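Local atomic coordinates of stromal cell-derived factor 2-like protein (PDB entry 3MAL), a protein that takes part in protein quality control and the unfolded protein response of the endoplasmic reticulum, forming a complex there with ERDJ3B and MED37A/BIP1. Residues 36-41 against 48-53; 59-64 against 90-95; 95-100 against 110-115. One frame throughout, in Å; residues are numbered along the deposited sequence.

In the fold
From the N terminus the three contacts follow one another in series; none nests within or crosses another. Interaction 1 closes the short loop 42-47 and folds the chain into the hairpin of the first MIR repeat. Interaction 2 brings the loop ahead of strand 64-67 against the turn that leaves strand 85-90, and so closes a longer excursion through two neighbouring barrel strands. Interaction 3 begins at K95, where interaction 2 ends, and closes the hairpin of the second repeat around loop 101-109. The two hairpins meet edge to edge through strands 49-54 and 110-115, while Q49 to T93 and S37 to N61 link interaction 1 to interaction 2.

Interaction 1 of 3, residues 36-41 against 48-53; sequences HSHDVP and QQSVTG
The hairpin of the first MIR repeat is fastened at H36 and T52, an antiparallel hydrogen-bonded pair where 36-41 runs back against 48-53. T52 N reaches H36 O over 2.9 Å, while the return bond from H36 N to T52 O is bent and weak. The two side chains lie alongside each other and point the same way, letting H36 ND1 donate to T52 OG1 at 3.1 Å with the hydroxyl tilted out of the imidazole plane; Q169 is a further partner of that hydroxyl. S37 OG sits between two acceptors, S50 O at 2.7 Å and Q49 OE1 at 2.9 Å, and its single proton may serve either. Q49 gets its amide there with an extended chain whose CG is anti to the backbone N (chi1 -176°), and T93 OG1 is also hydrogen-bonded to Q49 OE1. An inverse gamma turn centred on D39 then swings the chain round a corner, and a water joins D39 OD1 to Q49 NE2. Beyond the corner V40 O takes two donors from one residue: S50 N, nearly straight at 3.0 Å, and S50 OG at 2.9 Å, from above the carbonyl plane. S50 OG in turn accepts from H38 NE2 at 2.9 Å, in the plane of the imidazole. That ring has V40 CG1 over one face and H36 ND1 over the opposite one, each offset toward the rim, which probably helps the bond to hold the ring's tilt. Such a two-stranded hairpin, paired edge to edge with those of its sister repeats, is the characteristic cap element of the beta-trefoil fold.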
# COMPACT_ATOMS: atom_id res chain seq x y z
N HIS A 36 3.31 6.00 2.65
CA HIS A 36 4.31 6.28 3.64
C HIS A 36 3.88 5.80 5.04
O HIS A 36 2.69 5.82 5.40
CB HIS A 36 4.57 7.81 3.62
CG HIS A 36 5.40 8.34 4.76
ND1 HIS A 36 4.84 8.75 5.95
CD2 HIS A 36 6.72 8.64 4.84
CE1 HIS A 36 5.79 9.22 6.74
NE2 HIS A 36 6.94 9.17 6.09
N SER A 37 4.85 5.34 5.83
CA SER A 37 4.57 5.02 7.23
C SER A 37 5.72 5.47 8.10
O SER A 37 6.70 6.04 7.61
CB SER A 37 4.21 3.53 7.44
OG SER A 37 3.54 3.32 8.69
N HIS A 38 5.61 5.23 9.40
CA HIS A 38 6.55 5.77 10.36
C HIS A 38 6.16 5.22 11.72
O HIS A 38 5.10 4.63 11.85
CB HIS A 38 6.54 7.31 10.35
CG HIS A 38 5.17 7.95 10.25
ND1 HIS A 38 4.99 9.26 9.86
CD2 HIS A 38 3.93 7.47 10.49
CE1 HIS A 38 3.71 9.56 9.88
NE2 HIS A 38 3.04 8.49 10.27
N ASP A 39 6.99 5.47 12.73
CA ASP A 39 6.83 4.88 14.05
C ASP A 39 5.88 5.68 14.98
O ASP A 39 6.26 6.04 16.09
CB ASP A 39 8.23 4.72 14.70
CG ASP A 39 8.20 3.92 15.98
OD1 ASP A 39 7.19 3.23 16.24
OD2 ASP A 39 9.20 3.98 16.76
N VAL A 40 4.64 5.93 14.54
CA VAL A 40 3.66 6.70 15.34
C VAL A 40 2.24 6.23 15.04
O VAL A 40 1.88 6.05 13.89
CB VAL A 40 3.81 8.26 15.14
CG1 VAL A 40 3.62 8.69 13.73
CG2 VAL A 40 2.91 9.09 16.01
N PRO A 41 1.45 5.98 16.08
CA PRO A 41 0.09 5.46 15.89
C PRO A 41 -0.97 6.50 15.63
O PRO A 41 -0.78 7.67 15.90
CB PRO A 41 -0.23 4.84 17.24
CG PRO A 41 0.59 5.60 18.24
CD PRO A 41 1.82 6.09 17.50
N GLN A 48 -3.59 1.67 15.78
CA GLN A 48 -2.40 1.04 15.18
C GLN A 48 -1.48 2.10 14.52
O GLN A 48 -1.83 3.27 14.46
CB GLN A 48 -2.79 -0.07 14.18
CG GLN A 48 -3.45 -1.29 14.87
CD GLN A 48 -4.16 -2.22 13.89
OE1 GLN A 48 -3.96 -2.12 12.68
NE2 GLN A 48 -4.98 -3.10 14.42
N GLN A 49 -0.30 1.67 14.05
CA GLN A 49 0.65 2.56 13.36
C GLN A 49 -0.00 3.21 12.16
O GLN A 49 -0.65 2.52 11.34
CB GLN A 49 1.88 1.76 12.92
CG GLN A 49 3.02 2.60 12.28
CD GLN A 49 4.24 1.74 11.94
OE1 GLN A 49 4.54 1.50 10.77
NE2 GLN A 49 4.93 1.26 12.98
N SER A 50 0.18 4.52 12.02
CA SER A 50 -0.47 5.29 10.97
C SER A 50 0.25 5.22 9.63
O SER A 50 1.44 4.87 9.54
CB SER A 50 -0.63 6.75 11.41
OG SER A 50 0.66 7.34 11.57
N VAL A 51 -0.52 5.47 8.58
CA VAL A 51 -0.06 5.43 7.19
C VAL A 51 -0.56 6.75 6.56
O VAL A 51 -1.67 7.18 6.85
CB VAL A 51 -0.65 4.18 6.46
CG1 VAL A 51 -0.47 4.30 4.93
CG2 VAL A 51 -0.03 2.90 6.99
N THR A 52 0.27 7.39 5.74
CA THR A 52 -0.06 8.67 5.12
C THR A 52 0.44 8.75 3.69
O THR A 52 1.16 7.85 3.21
CB THR A 52 0.58 9.88 5.88
OG1 THR A 52 2.01 9.88 5.67
CG2 THR A 52 0.26 9.85 7.37
N GLY A 53 0.04 9.82 3.00
CA GLY A 53 0.65 10.22 1.74
C GLY A 53 1.75 11.23 2.00
O GLY A 53 1.52 12.24 2.65
O HOH W 1 4.33 2.21 15.60

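Interaction 2 of 3, residues 59-64 against 90-95; sequences DSNSYW and HMKTRK
Two first torsions set H90 against W64: chi1 of -167° turns the imidazole away from its own backbone N, and chi1 of -59° lays the indole beside its backbone N, with a face turned to that ring. The imidazole presents an edge to the indole face, CD2 lying over the six-membered ring toward its rim. This T-shaped pair has centroids 4.9 Å apart and planes inclined at 58°, and H90 CB adds an off-centre CH-pi contact. Next to CD2 on the ring, H90 NE2 donates to N61 O at 2.8 Å; the oxygen lies in the ring plane, although the donor stands above the carbonyl plane. H90 ND1 is held by T93 OG1 at 2.9 Å; bonds at both nitrogens thus fix the ring's rotation.

W64 and H90 form an antiparallel non-hydrogen-bonded pair where strands 64-67 and 85-90 adjoin in the six-stranded barrel of the beta-trefoil, and the 3-10 turn 60-62 and the loop 91-95 pack together at that end. W64 NE1 is hydrogen-bonded to L35 O. M91 N makes an almost straight bond of 3.1 Å to Y63 O, and M91 SD touches Y63 CB at 3.6 Å and comes obliquely to the Y63 ring, 5.2 Å from its centroid, a Met-aromatic contact. A water over one face of the H90 ring accepts from K92 N and donates to S60 O and Y63 O, stitching both backbones together. Further out, the K92 chain bends at every torsion from chi2 onward and curls its ammonium back to the 3-10 turn: K92 NZ donates to S60 OG at 2.9 Å and to N61 OD1 at 3.0 Å, the latter from above the amide plane.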
# COMPACT_ATOMS: atom_id res chain seq x y z
N ASP A 59 13.06 9.71 1.17
CA ASP A 59 12.31 9.26 2.33
C ASP A 59 12.34 7.73 2.36
O ASP A 59 11.62 7.09 1.60
CB ASP A 59 10.87 9.76 2.24
CG ASP A 59 10.08 9.41 3.46
OD1 ASP A 59 9.04 8.73 3.33
OD2 ASP A 59 10.52 9.80 4.56
N SER A 60 13.18 7.15 3.22
CA SER A 60 13.29 5.68 3.31
C SER A 60 11.96 5.10 3.81
O SER A 60 11.60 3.97 3.49
CB SER A 60 14.44 5.26 4.23
OG SER A 60 14.32 5.87 5.49
N ASN A 61 11.21 5.92 4.57
CA ASN A 61 9.88 5.57 5.05
C ASN A 61 8.81 5.40 3.97
O ASN A 61 7.66 5.01 4.28
CB ASN A 61 9.39 6.60 6.10
CG ASN A 61 9.98 6.36 7.47
OD1 ASN A 61 10.36 5.23 7.80
ND2 ASN A 61 10.06 7.41 8.29
N SER A 62 9.18 5.66 2.71
CA SER A 62 8.28 5.41 1.58
C SER A 62 8.45 4.05 0.90
O SER A 62 7.73 3.76 -0.07
CB SER A 62 8.41 6.51 0.53
OG SER A 62 7.91 7.73 1.04
N TYR A 63 9.39 3.24 1.38
CA TYR A 63 9.65 1.93 0.76
C TYR A 63 8.84 0.80 1.38
O TYR A 63 8.68 0.74 2.61
CB TYR A 63 11.13 1.59 0.77
CG TYR A 63 11.87 2.16 -0.41
CD1 TYR A 63 12.81 3.20 -0.25
CD2 TYR A 63 11.62 1.69 -1.70
CE1 TYR A 63 13.49 3.73 -1.37
CE2 TYR A 63 12.27 2.21 -2.80
CZ TYR A 63 13.19 3.23 -2.63
OH TYR A 63 13.80 3.72 -3.75
N TRP A 64 8.33 -0.06 0.50
CA TRP A 64 7.51 -1.22 0.84
C TRP A 64 8.08 -2.45 0.10
O TRP A 64 8.49 -2.34 -1.06
CB TRP A 64 6.04 -0.98 0.39
CG TRP A 64 5.44 0.24 1.03
CD1 TRP A 64 5.56 1.55 0.58
CD2 TRP A 64 4.67 0.28 2.23
NE1 TRP A 64 4.91 2.39 1.46
CE2 TRP A 64 4.35 1.64 2.48
CE3 TRP A 64 4.21 -0.69 3.13
CZ2 TRP A 64 3.58 2.05 3.57
CZ3 TRP A 64 3.44 -0.29 4.24
CH2 TRP A 64 3.14 1.08 4.45
N HIS A 90 6.27 -2.62 5.17
CA HIS A 90 7.02 -1.38 5.32
C HIS A 90 8.46 -1.74 5.68
O HIS A 90 8.70 -2.45 6.65
CB HIS A 90 6.38 -0.53 6.44
CG HIS A 90 6.88 0.88 6.49
ND1 HIS A 90 7.49 1.42 7.61
CD2 HIS A 90 6.84 1.89 5.57
CE1 HIS A 90 7.81 2.68 7.38
NE2 HIS A 90 7.43 2.99 6.15
N MET A 91 9.41 -1.24 4.89
CA MET A 91 10.80 -1.65 5.07
C MET A 91 11.37 -1.20 6.41
O MET A 91 12.09 -1.96 7.06
CB MET A 91 11.69 -1.12 3.95
CG MET A 91 11.70 -1.96 2.68
SD MET A 91 13.03 -1.40 1.56
CE MET A 91 14.48 -2.10 2.31
N LYS A 92 11.05 0.02 6.80
CA LYS A 92 11.66 0.62 7.97
C LYS A 92 11.14 0.07 9.28
O LYS A 92 11.92 -0.08 10.22
CB LYS A 92 11.51 2.16 7.93
CG LYS A 92 12.41 2.85 6.90
CD LYS A 92 13.82 2.98 7.40
CE LYS A 92 13.91 3.95 8.56
NZ LYS A 92 13.37 5.25 8.18
N THR A 93 9.84 -0.25 9.36
CA THR A 93 9.22 -0.73 10.60
C THR A 93 8.85 -2.21 10.59
O THR A 93 8.53 -2.77 11.65
CB THR A 93 7.95 0.07 11.03
OG1 THR A 93 6.92 -0.13 10.05
CG2 THR A 93 8.24 1.57 11.17
N ARG A 94 8.87 -2.85 9.43
CA ARG A 94 8.49 -4.26 9.32
C ARG A 94 6.99 -4.56 9.52
O ARG A 94 6.59 -5.73 9.57
CB ARG A 94 9.34 -5.11 10.28
CG ARG A 94 10.76 -5.22 9.84
CD ARG A 94 10.81 -6.51 9.05
NE ARG A 94 11.39 -6.31 7.75
CZ ARG A 94 11.45 -7.23 6.80
NH1 ARG A 94 10.93 -8.45 6.99
NH2 ARG A 94 12.02 -6.91 5.66
N LYS A 95 6.16 -3.52 9.63
CA LYS A 95 4.71 -3.71 9.78
C LYS A 95 4.03 -3.84 8.41
O LYS A 95 4.59 -3.42 7.39
CB LYS A 95 4.06 -2.59 10.64
CG LYS A 95 4.66 -2.45 12.07
CD LYS A 95 3.59 -1.87 13.02
CE LYS A 95 4.01 -1.83 14.51
NZ LYS A 95 4.79 -3.03 14.93
O HOH W 2 10.06 1.90 4.77

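Interaction 3 of 3, residues 95-100 against 110-115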
# COMPACT_ATOMS: atom_id res chain seq x y z
N LYS A 95 6.16 -3.52 9.63
CA LYS A 95 4.71 -3.71 9.78
C LYS A 95 4.03 -3.84 8.41
O LYS A 95 4.59 -3.42 7.39
CB LYS A 95 4.06 -2.59 10.64
CG LYS A 95 4.66 -2.45 12.07
CD LYS A 95 3.59 -1.87 13.02
CE LYS A 95 4.01 -1.83 14.51
NZ LYS A 95 4.79 -3.03 14.93
N TRP A 96 2.84 -4.45 8.38
CA TRP A 96 2.14 -4.80 7.13
C TRP A 96 1.07 -3.76 6.80
O TRP A 96 0.33 -3.37 7.70
CB TRP A 96 1.46 -6.18 7.26
CG TRP A 96 2.43 -7.23 7.66
CD1 TRP A 96 2.72 -7.65 8.93
CD2 TRP A 96 3.27 -7.97 6.79
NE1 TRP A 96 3.71 -8.62 8.89
CE2 TRP A 96 4.07 -8.82 7.58
CE3 TRP A 96 3.45 -7.98 5.40
CZ2 TRP A 96 5.01 -9.69 7.03
CZ3 TRP A 96 4.36 -8.86 4.85
CH2 TRP A 96 5.15 -9.69 5.66
N LEU A 97 0.99 -3.33 5.54
CA LEU A 97 -0.14 -2.49 5.09
C LEU A 97 -1.47 -3.22 5.42
O LEU A 97 -1.65 -4.38 5.05
CB LEU A 97 -0.05 -2.22 3.58
CG LEU A 97 -1.06 -1.17 3.09
CD1 LEU A 97 -0.77 0.20 3.74
CD2 LEU A 97 -1.12 -1.10 1.53
N HIS A 98 -2.38 -2.54 6.11
CA HIS A 98 -3.50 -3.21 6.80
C HIS A 98 -4.78 -2.37 6.71
O HIS A 98 -4.73 -1.14 6.66
CB HIS A 98 -3.13 -3.40 8.29
CG HIS A 98 -4.03 -4.30 9.09
ND1 HIS A 98 -3.87 -5.68 9.12
CD2 HIS A 98 -5.02 -4.02 9.97
CE1 HIS A 98 -4.76 -6.20 9.96
NE2 HIS A 98 -5.47 -5.22 10.48
N SER A 99 -5.91 -3.04 6.69
CA SER A 99 -7.23 -2.38 6.83
C SER A 99 -8.22 -3.24 7.67
O SER A 99 -7.89 -4.29 8.09
CB SER A 99 -7.85 -1.73 5.58
OG SER A 99 -8.92 -0.84 5.79
N HIS A 100 -9.39 -2.65 7.93
CA HIS A 100 -10.35 -3.11 8.87
C HIS A 100 -11.48 -2.06 9.04
O HIS A 100 -11.48 -1.05 8.43
CB HIS A 100 -9.69 -3.45 10.19
CG HIS A 100 -8.70 -2.45 10.71
ND1 HIS A 100 -8.57 -1.17 10.22
CD2 HIS A 100 -7.78 -2.56 11.68
CE1 HIS A 100 -7.65 -0.53 10.90
NE2 HIS A 100 -7.14 -1.35 11.79
N LEU A 110 -12.55 3.98 5.54
CA LEU A 110 -11.93 2.82 6.20
C LEU A 110 -10.52 3.22 6.62
O LEU A 110 -9.76 3.70 5.80
CB LEU A 110 -11.85 1.66 5.20
CG LEU A 110 -12.85 0.49 5.07
CD1 LEU A 110 -14.01 0.42 6.10
CD2 LEU A 110 -13.29 0.27 3.60
N GLU A 111 -10.17 2.99 7.88
CA GLU A 111 -8.79 3.21 8.29
C GLU A 111 -7.80 2.28 7.58
O GLU A 111 -7.98 1.04 7.50
CB GLU A 111 -8.65 3.02 9.79
CG GLU A 111 -7.35 3.58 10.37
CD GLU A 111 -7.10 3.04 11.75
OE1 GLU A 111 -6.55 1.92 11.86
OE2 GLU A 111 -7.49 3.72 12.71
N VAL A 112 -6.72 2.89 7.10
CA VAL A 112 -5.58 2.16 6.60
C VAL A 112 -4.40 2.32 7.55
O VAL A 112 -3.95 3.46 7.80
CB VAL A 112 -5.22 2.60 5.14
CG1 VAL A 112 -3.97 1.89 4.66
CG2 VAL A 112 -6.36 2.24 4.21
N SER A 113 -3.92 1.19 8.09
CA SER A 113 -2.85 1.21 9.09
C SER A 113 -1.67 0.31 8.73
O SER A 113 -1.65 -0.36 7.67
CB SER A 113 -3.40 0.78 10.48
OG SER A 113 -3.76 -0.61 10.48
N CYS A 114 -0.67 0.33 9.60
CA CYS A 114 0.42 -0.64 9.57
C CYS A 114 0.29 -1.56 10.79
O CYS A 114 0.23 -1.08 11.94
CB CYS A 114 1.80 0.05 9.52
SG CYS A 114 2.51 0.05 7.83
N PHE A 115 0.26 -2.87 10.55
CA PHE A 115 -0.10 -3.86 11.56
C PHE A 115 1.00 -4.90 11.77
O PHE A 115 1.71 -5.28 10.83
CB PHE A 115 -1.40 -4.57 11.13
CG PHE A 115 -1.76 -5.79 11.95
CD1 PHE A 115 -1.36 -7.07 11.55
CD2 PHE A 115 -2.56 -5.67 13.09
CE1 PHE A 115 -1.69 -8.19 12.29
CE2 PHE A 115 -2.91 -6.79 13.83
CZ PHE A 115 -2.49 -8.05 13.43
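W96 and F115 open the ladder of the second MIR repeat's hairpin, the cap element of this beta-trefoil in which strands 96-100 and 110-115 run antiparallel. Its backbone bonds are W96 N to F115 O at 2.8 Å, F115 N to W96 O at 2.9 Å and, at the next hydrogen-bonded pair, S113 N to H98 O at 2.9 Å; H98 N to S113 O is weak. C114 CA and V112 CA add CA-H...O contacts to W96 O and H98 O.

Aromatic contact dominates the face bearing H98 and F115. With CG anti to the backbone N in both residues (chi1 -168° and 169°), the rings rise together into an offset stack, centroids 4.3 Å apart and planes at 14°. F115 CB also lies over the imidazole, 3.6 Å from its centroid, and D125 OD1 is hydrogen-bonded to H98 ND1.

On the other face L97 CD1 meets V112 CG1 at 3.7 Å, and the indole of W64 touches both L97 and C114 from the barrel. Just ahead of strand 96-100, K95 CB lies against C114 CB.

Among polar side chains, S113 OG finds its partner in Q48 of the first repeat's hairpin, and S99 OG donates to E111 O at 2.7 Å, approaching from above the carbonyl plane.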